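Local coordinates for ribosomal protein L11 methyltransferase (PDB 3GRZ) that probably transfers methyl groups from S-adenosyl-L-methionine to lysine side chains of ribosomal protein L11, this chain being the C-terminal, cofactor-binding part of the enzyme, at residues V5-S9 with H44-Q48; A75-K80 with N106-I111; L118-V122 with Q144-H148; L128-L134 with V155-G159. One frame throughout, in Å; residues are numbered along the deposited sequence. Where two conformers were deposited one is given.

Contact 1. Residues V5-S9 with H44-Q48; sequences VINLS and HQTTQ
The side-chain amide of Q48 donates from NE2 to the backbone O of L8 at 2.9 Å, the one hydrogen bond joining the strand to the first turn of the helix. The donor sits on a lone pair of that oxygen, in the carbonyl plane, although the N-H bends to 149° and L8 O lies somewhat out of the Q48 amide plane. With CG anti to the backbone N (chi1 -177°) and an extended chain beyond it, Q48 spans the gap alongside L8, the two side chains running past each other in opposite directions. The other end of the amide, OE1, accepts a hydrogen bond from R56 of the second subunit, which should fix which way round the amide lies. L8 meets the helix with both branches: CD2 rests on Q48 CB at 3.8 Å, while CD1 touches CG2 of T47 at 4.0 Å. Strand 6-9 is an outer strand of the small three-stranded sheet, and here it lies beside the start of helix 44-57, its direction 28° from that of the helix and the axes 9.4 Å apart. T47 is a predicted S-adenosyl-L-methionine-binding residue; it turns its methyl to L8, and its OG1 is hydrogen-bonded to O of N43 just before the helix. At the outer end of the contact I6 crosses H44 at about a right angle. I6 CD1 makes a CH-pi contact over the face of the H44 ring, 4.3 Å from its centroid and displaced toward the rim, and I6 CG2 reaches H44 ND1 at 4.0 Å.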
loop_
_atom_site.group_PDB
_atom_site.type_symbol
_atom_site.label_atom_id
_atom_site.label_comp_id
_atom_site.label_asym_id
_atom_site.label_seq_id
_atom_site.Cartn_x
_atom_site.Cartn_y
_atom_site.Cartn_z
ATOM N N VAL B 5 -11.925 16.240 0.390
ATOM C CA VAL B 5 -10.989 15.278 0.974
ATOM C C VAL B 5 -10.560 14.239 -0.059
ATOM O O VAL B 5 -11.394 13.662 -0.758
ATOM C CB VAL B 5 -11.608 14.558 2.191
ATOM C CG1 VAL B 5 -10.540 13.811 2.994
ATOM C CG2 VAL B 5 -12.314 15.550 3.076
ATOM N N ILE B 6 -9.254 14.020 -0.159
ATOM C CA ILE B 6 -8.709 12.970 -1.007
ATOM C C ILE B 6 -8.237 11.869 -0.066
ATOM O O ILE B 6 -7.191 11.997 0.567
ATOM C CB ILE B 6 -7.524 13.483 -1.883
ATOM C CG1 ILE B 6 -7.889 14.766 -2.644
ATOM C CG2 ILE B 6 -7.012 12.388 -2.835
ATOM C CD1 ILE B 6 -9.067 14.647 -3.600
ATOM N N ASN B 7 -9.034 10.812 0.065
ATOM C CA ASN B 7 -8.612 9.632 0.828
ATOM C C ASN B 7 -7.555 8.840 0.054
ATOM O O ASN B 7 -7.811 8.392 -1.058
ATOM C CB ASN B 7 -9.808 8.736 1.133
ATOM C CG ASN B 7 -10.654 9.263 2.255
ATOM O OD1 ASN B 7 -10.159 9.552 3.348
ATOM N ND2 ASN B 7 -11.946 9.377 2.006
ATOM N N LEU B 8 -6.369 8.693 0.626
ATOM C CA LEU B 8 -5.318 7.920 -0.035
ATOM C C LEU B 8 -5.290 6.485 0.486
ATOM O O LEU B 8 -5.219 5.533 -0.292
ATOM C CB LEU B 8 -3.951 8.584 0.146
ATOM C CG LEU B 8 -3.681 9.869 -0.647
ATOM C CD1 LEU B 8 -2.317 10.391 -0.294
ATOM C CD2 LEU B 8 -3.787 9.653 -2.144
ATOM N N SER B 9 -5.356 6.352 1.807
ATOM C CA SER B 9 -5.322 5.058 2.477
ATOM C C SER B 9 -6.015 5.153 3.826
ATOM O O SER B 9 -6.539 6.213 4.188
ATOM C CB SER B 9 -3.871 4.586 2.646
ATOM O OG SER B 9 -3.177 5.327 3.634
ATOM N N HIS B 44 -3.469 12.511 -8.397
ATOM C CA HIS B 44 -3.912 11.732 -7.240
ATOM C C HIS B 44 -3.514 10.265 -7.305
ATOM O O HIS B 44 -3.095 9.702 -6.286
ATOM C CB HIS B 44 -5.422 11.857 -7.046
ATOM C CG HIS B 44 -5.892 13.272 -6.908
ATOM N ND1 HIS B 44 -5.324 14.161 -6.019
ATOM C CD2 HIS B 44 -6.871 13.952 -7.548
ATOM C CE1 HIS B 44 -5.933 15.329 -6.120
ATOM N NE2 HIS B 44 -6.877 15.229 -7.040
ATOM N N GLN B 45 -3.642 9.666 -8.494
ATOM C CA GLN B 45 -3.198 8.295 -8.744
ATOM C C GLN B 45 -1.704 8.110 -8.438
ATOM O O GLN B 45 -1.329 7.170 -7.739
ATOM C CB GLN B 45 -3.535 7.831 -10.179
ATOM C CG GLN B 45 -4.767 6.900 -10.278
ATOM C CD GLN B 45 -5.323 6.689 -11.714
ATOM O OE1 GLN B 45 -4.957 7.392 -12.673
ATOM N NE2 GLN B 45 -6.232 5.713 -11.849
ATOM N N THR B 46 -0.863 9.010 -8.929
ATOM C CA THR B 46 0.580 8.828 -8.780
ATOM C C THR B 46 1.019 9.094 -7.349
ATOM O O THR B 46 1.921 8.421 -6.842
ATOM C CB THR B 46 1.397 9.689 -9.770
ATOM O OG1 THR B 46 1.150 11.072 -9.511
ATOM C CG2 THR B 46 1.015 9.357 -11.218
ATOM N N THR B 47 0.351 10.053 -6.697
ATOM C CA THR B 47 0.571 10.318 -5.283
ATOM C C THR B 47 0.257 9.064 -4.462
ATOM O O THR B 47 1.054 8.679 -3.626
ATOM C CB THR B 47 -0.250 11.556 -4.801
ATOM O OG1 THR B 47 0.266 12.718 -5.447
ATOM C CG2 THR B 47 -0.149 11.764 -3.301
ATOM N N GLN B 48 -0.888 8.427 -4.719
ATOM C CA GLN B 48 -1.272 7.222 -3.989
ATOM C C GLN B 48 -0.262 6.071 -4.183
ATOM O O GLN B 48 0.058 5.379 -3.229
ATOM C CB GLN B 48 -2.672 6.759 -4.397
ATOM C CG GLN B 48 -3.165 5.541 -3.601
ATOM C CD GLN B 48 -4.520 5.048 -4.053
ATOM O OE1 GLN B 48 -4.666 4.513 -5.158
ATOM N NE2 GLN B 48 -5.530 5.236 -3.203
#

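Contact 2. Residues A75-K80 with N106-I111; sequences AIAAHK and NGIYDI
Helical residues 75-80 lie against the irregular chain 106-111, whose G107, at positive phi, is the C-prime residue of a Schellman motif closing the preceding helix. I108 carries the middle of the contact. I108 CG2 stands over the centre of the H79 ring in a CH-pi contact, 3.8 Å from the centroid, while I108 CD1 reaches I76 CG2 at 3.9 Å. H79 is swung out to meet it, CG anti to the backbone N (chi1 -176°), and NE2 comes 2.8 Å from D110 OD1, a weak hydrogen bond with an angle of only 116° at the hydrogen. I111 CD1 packs on A75 O at 3.7 Å and I76 CG1 at 4.0 Å. On the other flank K80 lays CE against N106 CB at 3.7 Å; its NZ donates to two waters, one bound to N106 OD1 and the other, more loosely, to N106 O. NZ also forms a salt bridge with E29, and N106 OD1 accepts from the backbone N of R32. The contact joins helix 73-80 to the link between helix 93-105 and strand 112-115 in the Rossmann-like fold, with strand 85-90 alongside A75 and H79, and I31 of strand 29-33 against I76 and K80.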
loop_
_atom_site.group_PDB
_atom_site.type_symbol
_atom_site.label_atom_id
_atom_site.label_comp_id
_atom_site.label_asym_id
_atom_site.label_seq_id
_atom_site.Cartn_x
_atom_site.Cartn_y
_atom_site.Cartn_z
ATOM N N ALA B 75 7.256 14.370 1.010
ATOM C CA ALA B 75 8.184 14.706 2.105
ATOM C C ALA B 75 7.420 14.820 3.422
ATOM O O ALA B 75 7.853 14.295 4.446
ATOM C CB ALA B 75 8.945 16.006 1.804
ATOM N N ILE B 76 6.267 15.479 3.377
ATOM C CA ILE B 76 5.418 15.647 4.564
ATOM C C ILE B 76 4.881 14.298 5.081
ATOM O O ILE B 76 4.913 14.022 6.271
ATOM C CB ILE B 76 4.252 16.630 4.268
ATOM C CG1 ILE B 76 4.808 18.053 4.097
ATOM C CG2 ILE B 76 3.172 16.603 5.380
ATOM C CD1 ILE B 76 3.867 18.983 3.302
ATOM N N ALA B 77 4.387 13.474 4.171
ATOM C CA ALA B 77 3.884 12.158 4.519
ATOM C C ALA B 77 4.972 11.266 5.103
ATOM O O ALA B 77 4.736 10.574 6.085
ATOM C CB ALA B 77 3.297 11.518 3.310
ATOM N N ALA B 78 6.163 11.303 4.508
ATOM C CA ALA B 78 7.296 10.551 5.035
ATOM C C ALA B 78 7.618 10.978 6.461
ATOM O O ALA B 78 7.853 10.123 7.319
ATOM C CB ALA B 78 8.524 10.711 4.128
ATOM N N HIS B 79 7.601 12.295 6.718
ATOM C CA HIS B 79 7.889 12.837 8.060
ATOM C C HIS B 79 6.871 12.313 9.070
ATOM O O HIS B 79 7.236 11.851 10.154
ATOM C CB HIS B 79 7.906 14.377 8.042
ATOM C CG HIS B 79 8.291 15.000 9.346
ATOM N ND1 HIS B 79 7.394 15.188 10.379
ATOM C CD2 HIS B 79 9.476 15.487 9.783
ATOM C CE1 HIS B 79 8.013 15.752 11.399
ATOM N NE2 HIS B 79 9.275 15.947 11.064
ATOM N N LYS B 80 5.597 12.384 8.702
ATOM C CA LYS B 80 4.510 11.938 9.583
ATOM C C LYS B 80 4.557 10.424 9.844
ATOM O O LYS B 80 4.216 9.964 10.939
ATOM C CB LYS B 80 3.164 12.335 8.992
ATOM C CG LYS B 80 2.856 13.814 9.184
ATOM C CD LYS B 80 1.842 14.291 8.174
ATOM C CE LYS B 80 1.289 15.662 8.529
ATOM N NZ LYS B 80 0.689 15.715 9.889
ATOM N N ASN B 106 1.002 21.807 8.435
ATOM C CA ASN B 106 0.860 20.548 9.141
ATOM C C ASN B 106 1.699 20.491 10.413
ATOM O O ASN B 106 1.868 19.427 10.998
ATOM C CB ASN B 106 1.155 19.387 8.185
ATOM C CG ASN B 106 0.105 19.271 7.094
ATOM O OD1 ASN B 106 -1.020 18.850 7.350
ATOM N ND2 ASN B 106 0.456 19.684 5.883
ATOM N N GLY B 107 2.221 21.651 10.820
ATOM C CA GLY B 107 2.985 21.798 12.057
ATOM C C GLY B 107 4.381 21.212 11.988
ATOM O O GLY B 107 4.932 20.812 13.009
ATOM N N ILE B 108 4.951 21.172 10.787
ATOM C CA ILE B 108 6.269 20.585 10.552
ATOM C C ILE B 108 7.211 21.679 10.102
ATOM O O ILE B 108 6.939 22.349 9.103
ATOM C CB ILE B 108 6.226 19.457 9.459
ATOM C CG1 ILE B 108 5.344 18.283 9.908
ATOM C CG2 ILE B 108 7.635 18.943 9.127
ATOM C CD1 ILE B 108 4.933 17.341 8.747
ATOM N N TYR B 109 8.322 21.838 10.825
ATOM C CA TYR B 109 9.262 22.945 10.595
ATOM C C TYR B 109 10.684 22.459 10.336
ATOM O O TYR B 109 11.560 23.255 10.001
ATOM C CB TYR B 109 9.196 23.966 11.750
ATOM C CG TYR B 109 7.806 24.555 11.892
ATOM C CD1 TYR B 109 7.395 25.620 11.077
ATOM C CD2 TYR B 109 6.882 24.018 12.787
ATOM C CE1 TYR B 109 6.119 26.141 11.172
ATOM C CE2 TYR B 109 5.587 24.545 12.889
ATOM C CZ TYR B 109 5.220 25.600 12.072
ATOM O OH TYR B 109 3.951 26.130 12.150
ATOM N N ASP B 110 10.888 21.141 10.439
ATOM C CA ASP B 110 12.217 20.533 10.308
ATOM C C ASP B 110 12.464 19.688 9.059
ATOM O O ASP B 110 13.391 18.885 9.046
ATOM C CB ASP B 110 12.572 19.714 11.564
ATOM C CG ASP B 110 11.636 18.531 11.799
ATOM O OD1 ASP B 110 10.631 18.369 11.079
ATOM O OD2 ASP B 110 11.902 17.764 12.737
ATOM N N ILE B 111 11.651 19.847 8.017
ATOM C CA ILE B 111 11.998 19.236 6.735
ATOM C C ILE B 111 13.068 20.093 6.056
ATOM O O ILE B 111 12.860 21.288 5.849
ATOM C CB ILE B 111 10.771 19.042 5.809
ATOM C CG1 ILE B 111 9.876 17.919 6.357
ATOM C CG2 ILE B 111 11.233 18.708 4.377
ATOM C CD1 ILE B 111 8.525 17.751 5.659
HETATM O O HOH W 1 -1.276 17.579 9.724
HETATM O O HOH W 2 2.672 16.316 11.538
#

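Contact 3. Residues L118-V122 with Q144-H148; sequences LLADV and QLDSH
L119 and H148 form the tightly packed part of this contact between two connections of the Rossmann-like methyltransferase fold: a type II beta turn, L119 to V122, leading into strand 126-132, and the end of helix 135-145. L119 CB sits over the centre of the H148 imidazole in a CH-pi contact, 3.8 Å from the centroid, and CD1 continues along the ring to H148 CG, also at 3.8 Å. The ring is held at both nitrogens. H148 ND1 donates to O of Q144 at 2.8 Å, nearly straight at 172° and in the ring plane; H148 NE2 makes a weak bond to V122 O at 2.9 Å, bent to 124°. Replacing H148 by alanine is likely to leave both Q144 O and V122 O without these donors and to uncover L119 CB. The solvent side is looser: A120 barely meets the helix end, D121 points away from it, and both residues have two conformers, consistent with a mobile turn tip. Exposed D146 forms a salt bridge with R195. Between these extremes Q144 reaches across to L118 and L119, its chain extended beyond CG, and lays its amide against L118 CB. Q144 OE1 accepts the backbone N-H of L119 at 2.9 Å, with the donor tilted 17° from the amide carbonyl plane.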
loop_
_atom_site.group_PDB
_atom_site.type_symbol
_atom_site.label_atom_id
_atom_site.label_comp_id
_atom_site.label_asym_id
_atom_site.label_seq_id
_atom_site.Cartn_x
_atom_site.Cartn_y
_atom_site.Cartn_z
ATOM N N LEU B 118 17.612 17.247 -9.406
ATOM C CA LEU B 118 17.784 15.840 -9.028
ATOM C C LEU B 118 18.586 15.713 -7.747
ATOM O O LEU B 118 18.153 16.210 -6.711
ATOM C CB LEU B 118 18.354 15.007 -10.183
ATOM C CG LEU B 118 17.420 14.997 -11.400
ATOM C CD1 LEU B 118 18.072 14.297 -12.562
ATOM C CD2 LEU B 118 16.083 14.351 -11.050
ATOM N N LEU B 119 19.747 15.068 -7.808
ATOM C CA LEU B 119 20.600 14.957 -6.630
ATOM C C LEU B 119 21.977 15.588 -6.830
ATOM O O LEU B 119 22.931 15.212 -6.135
ATOM C CB LEU B 119 20.730 13.493 -6.175
ATOM C CG LEU B 119 19.467 12.827 -5.609
ATOM C CD1 LEU B 119 19.634 11.319 -5.564
ATOM C CD2 LEU B 119 19.079 13.383 -4.241
ATOM N N ALA B 120 22.047 16.558 -7.744
ATOM C CA ALA B 120 23.242 17.373 -7.934
ATOM C C ALA B 120 23.533 18.138 -6.654
ATOM O O ALA B 120 22.648 18.785 -6.082
ATOM C CB ALA B 120 23.069 18.337 -9.108
ATOM N N ASP B 121 24.764 18.003 -6.175
ATOM C CA ASP B 121 25.218 18.763 -5.023
ATOM C C ASP B 121 24.545 18.332 -3.719
ATOM O O ASP B 121 24.585 19.063 -2.720
ATOM C CB ASP B 121 25.029 20.263 -5.275
ATOM C CG ASP B 121 25.921 20.782 -6.393
ATOM O OD1 ASP B 121 27.159 20.796 -6.214
ATOM O OD2 ASP B 121 25.382 21.170 -7.453
ATOM N N VAL B 122 23.933 17.144 -3.723
ATOM C CA VAL B 122 23.413 16.580 -2.486
ATOM C C VAL B 122 24.486 15.652 -1.938
ATOM O O VAL B 122 24.835 14.649 -2.566
ATOM C CB VAL B 122 22.085 15.825 -2.698
ATOM C CG1 VAL B 122 21.655 15.168 -1.400
ATOM C CG2 VAL B 122 21.007 16.780 -3.181
ATOM N N GLN B 144 22.235 8.443 -10.753
ATOM C CA GLN B 144 22.623 9.178 -9.546
ATOM C C GLN B 144 22.273 8.440 -8.259
ATOM O O GLN B 144 22.757 8.815 -7.194
ATOM C CB GLN B 144 21.977 10.572 -9.502
ATOM C CG GLN B 144 22.177 11.416 -10.747
ATOM C CD GLN B 144 21.853 12.893 -10.528
ATOM O OE1 GLN B 144 21.448 13.303 -9.442
ATOM N NE2 GLN B 144 22.043 13.698 -11.566
ATOM N N LEU B 145 21.437 7.402 -8.361
ATOM C CA LEU B 145 20.883 6.713 -7.181
ATOM C C LEU B 145 21.936 6.017 -6.332
ATOM O O LEU B 145 21.956 6.195 -5.117
ATOM C CB LEU B 145 19.808 5.698 -7.577
ATOM C CG LEU B 145 18.465 6.188 -8.134
ATOM C CD1 LEU B 145 17.665 4.998 -8.631
ATOM C CD2 LEU B 145 17.680 6.984 -7.071
ATOM N N ASP B 146 22.800 5.237 -6.984
ATOM C CA ASP B 146 23.848 4.459 -6.302
ATOM C C ASP B 146 24.688 5.239 -5.288
ATOM O O ASP B 146 24.819 4.823 -4.125
ATOM C CB ASP B 146 24.771 3.793 -7.332
ATOM C CG ASP B 146 25.926 3.055 -6.684
ATOM O OD1 ASP B 146 25.670 2.093 -5.928
ATOM O OD2 ASP B 146 27.088 3.443 -6.931
ATOM N N SER B 147 25.245 6.370 -5.717
ATOM C CA SER B 147 26.094 7.206 -4.844
ATOM C C SER B 147 25.347 7.963 -3.727
ATOM O O SER B 147 25.983 8.561 -2.857
ATOM C CB SER B 147 26.914 8.194 -5.680
ATOM O OG SER B 147 26.070 9.036 -6.457
ATOM N N HIS B 148 24.012 7.941 -3.752
ATOM C CA HIS B 148 23.213 8.613 -2.723
ATOM C C HIS B 148 22.360 7.639 -1.924
ATOM O O HIS B 148 21.428 8.044 -1.238
ATOM C CB HIS B 148 22.319 9.690 -3.344
ATOM C CG HIS B 148 23.078 10.804 -3.992
ATOM N ND1 HIS B 148 23.456 10.775 -5.318
ATOM C CD2 HIS B 148 23.529 11.980 -3.497
ATOM C CE1 HIS B 148 24.104 11.890 -5.612
ATOM N NE2 HIS B 148 24.164 12.638 -4.521
#

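Contact 4. Residues L128-L134 with V155-G159; sequences LIVANIL and VIFSG
With CG anti to its own N (chi1 -177°) and OD1 turned back to lie almost in line with CA about the CB-CG bond (chi2 13°), N132 sets OD1 alongside S158, 3.7 Å from its CB. I156 (chi1 -57°) sends CG1 and CD1 toward the neighbouring strand, where CD1 meets L128 CD1 at 3.7 Å and V130 CG2 at 4.1 Å. The two strands that carry them run parallel, pairing I129 with V155 through N132 with S158. I156 N donates to I129 O at 2.8 Å, A131 N to I156 O, and S158 N to A131 O; a weak fourth bond, I133 N to S158 O at 3.3 Å, comes where strand 126-132 ends. V130, N132, I156 and S158 face helix 44-57. On the other face A131 CB touches F157 CD1 at 4.1 Å, under helix 135-145. The two strands are the fourth and fifth of the seven-stranded sheet, joined by helix 135-145 in a beta-alpha-beta crossover. G159 lies so near N132 OD1 and I133 O that a CB would clash with both. N132, a predicted S-adenosyl-L-methionine-binding residue, donates from ND2 to T46 OG1, and S158 OG is hydrogen-bonded to T46 O. A leucine in place of N132 would probably leave T46 OG1 without that donor and disturb the tight fit beside the backbone of G159. Apolar pairing thus gives way to polar groups at the carboxyl ends of the strands, consistent with the cofactor site lying there.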
loop_
_atom_site.group_PDB
_atom_site.type_symbol
_atom_site.label_atom_id
_atom_site.label_comp_id
_atom_site.label_asym_id
_atom_site.label_seq_id
_atom_site.Cartn_x
_atom_site.Cartn_y
_atom_site.Cartn_z
ATOM N N LEU B 128 16.126 5.823 1.863
ATOM C CA LEU B 128 14.951 5.841 1.003
ATOM C C LEU B 128 14.965 7.064 0.083
ATOM O O LEU B 128 15.005 8.205 0.543
ATOM C CB LEU B 128 13.674 5.772 1.846
ATOM C CG LEU B 128 12.343 5.679 1.095
ATOM C CD1 LEU B 128 12.188 4.290 0.509
ATOM C CD2 LEU B 128 11.187 5.989 2.036
ATOM N N ILE B 129 14.974 6.822 -1.221
ATOM C CA ILE B 129 14.883 7.905 -2.183
ATOM C C ILE B 129 13.526 7.783 -2.880
ATOM O O ILE B 129 13.184 6.721 -3.385
ATOM C CB ILE B 129 16.071 7.895 -3.192
ATOM C CG1 ILE B 129 17.395 8.110 -2.438
ATOM C CG2 ILE B 129 15.859 8.961 -4.278
ATOM C CD1 ILE B 129 18.652 8.069 -3.302
ATOM N N VAL B 130 12.739 8.861 -2.855
ATOM C CA VAL B 130 11.384 8.850 -3.404
ATOM C C VAL B 130 11.320 9.896 -4.506
ATOM O O VAL B 130 11.858 11.000 -4.345
ATOM C CB VAL B 130 10.300 9.171 -2.316
ATOM C CG1 VAL B 130 8.911 9.068 -2.897
ATOM C CG2 VAL B 130 10.421 8.238 -1.119
ATOM N N ALA B 131 10.683 9.555 -5.628
ATOM C CA ALA B 131 10.572 10.483 -6.760
ATOM C C ALA B 131 9.301 10.231 -7.555
ATOM O O ALA B 131 9.176 9.195 -8.201
ATOM C CB ALA B 131 11.798 10.367 -7.669
ATOM N N ASN B 132 8.353 11.167 -7.471
ATOM C CA ASN B 132 7.165 11.155 -8.309
ATOM C C ASN B 132 7.340 12.211 -9.378
ATOM O O ASN B 132 6.871 13.342 -9.247
ATOM C CB ASN B 132 5.886 11.410 -7.490
ATOM C CG ASN B 132 4.620 11.330 -8.328
ATOM O OD1 ASN B 132 4.635 10.860 -9.461
ATOM N ND2 ASN B 132 3.521 11.796 -7.770
ATOM N N ILE B 133 8.050 11.835 -10.432
ATOM C CA ILE B 133 8.357 12.741 -11.526
ATOM C C ILE B 133 8.274 11.938 -12.832
ATOM O O ILE B 133 8.264 10.697 -12.818
ATOM C CB ILE B 133 9.756 13.431 -11.351
ATOM C CG1 ILE B 133 10.861 12.396 -11.159
ATOM C CG2 ILE B 133 9.761 14.424 -10.162
ATOM C CD1 ILE B 133 12.228 12.965 -10.722
ATOM N N LEU B 134 8.196 12.647 -13.947
ATOM C CA LEU B 134 8.014 12.019 -15.251
ATOM C C LEU B 134 9.227 11.193 -15.652
ATOM O O LEU B 134 10.347 11.473 -15.219
ATOM C CB LEU B 134 7.651 13.063 -16.303
ATOM C CG LEU B 134 6.393 13.885 -15.979
ATOM C CD1 LEU B 134 6.181 14.964 -17.013
ATOM C CD2 LEU B 134 5.132 13.025 -15.818
ATOM N N VAL B 155 14.224 2.539 -3.039
ATOM C CA VAL B 155 13.857 3.625 -3.940
ATOM C C VAL B 155 12.379 3.437 -4.293
ATOM O O VAL B 155 11.930 2.313 -4.542
ATOM C CB VAL B 155 14.776 3.690 -5.215
ATOM C CG1 VAL B 155 14.323 4.749 -6.181
ATOM C CG2 VAL B 155 16.232 4.031 -4.844
ATOM N N ILE B 156 11.620 4.524 -4.263
ATOM C CA ILE B 156 10.241 4.514 -4.743
ATOM C C ILE B 156 10.071 5.516 -5.881
ATOM O O ILE B 156 10.314 6.712 -5.694
ATOM C CB ILE B 156 9.249 4.862 -3.624
ATOM C CG1 ILE B 156 9.424 3.886 -2.458
ATOM C CG2 ILE B 156 7.803 4.861 -4.161
ATOM C CD1 ILE B 156 8.938 4.443 -1.174
ATOM N N PHE B 157 9.682 5.014 -7.054
ATOM C CA PHE B 157 9.359 5.850 -8.206
ATOM C C PHE B 157 7.877 5.835 -8.445
ATOM O O PHE B 157 7.228 4.801 -8.309
ATOM C CB PHE B 157 10.005 5.337 -9.500
ATOM C CG PHE B 157 11.488 5.608 -9.615
ATOM C CD1 PHE B 157 12.149 6.446 -8.708
ATOM C CD2 PHE B 157 12.211 5.051 -10.672
ATOM C CE1 PHE B 157 13.513 6.704 -8.836
ATOM C CE2 PHE B 157 13.588 5.301 -10.812
ATOM C CZ PHE B 157 14.238 6.113 -9.891
ATOM N N SER B 158 7.345 6.983 -8.836
ATOM C CA SER B 158 5.991 7.057 -9.352
ATOM C C SER B 158 5.995 8.091 -10.476
ATOM O O SER B 158 7.033 8.732 -10.726
ATOM C CB SER B 158 5.012 7.435 -8.253
ATOM O OG SER B 158 3.692 7.207 -8.703
ATOM N N GLY B 159 4.865 8.227 -11.164
ATOM C CA GLY B 159 4.739 9.164 -12.280
ATOM C C GLY B 159 5.168 8.565 -13.612
ATOM O O GLY B 159 5.357 9.294 -14.583
#

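How the contacts relate
Along the chain contacts 1 and 2 follow in series, and contacts 3 and 4 come after them with alternating segments. Contact 4, about 6 Å from the centre of the chain, joins two central strands of the seven-stranded sheet. T46 of the helix in contact 1 bonds to N132 and S158, so helix 44-57 covers one face of those strands; contact 3 packs on the other through L145 against I129, V155 and F157. Contacts 1 and 3 accordingly lie on opposite sides of the chain's centre, 28 Å between centres. Contact 2 stands apart, 18 Å from contact 4 between centres. T47 and N132, both predicted cofactor-binding residues, are brought together by contacts 1 and 4.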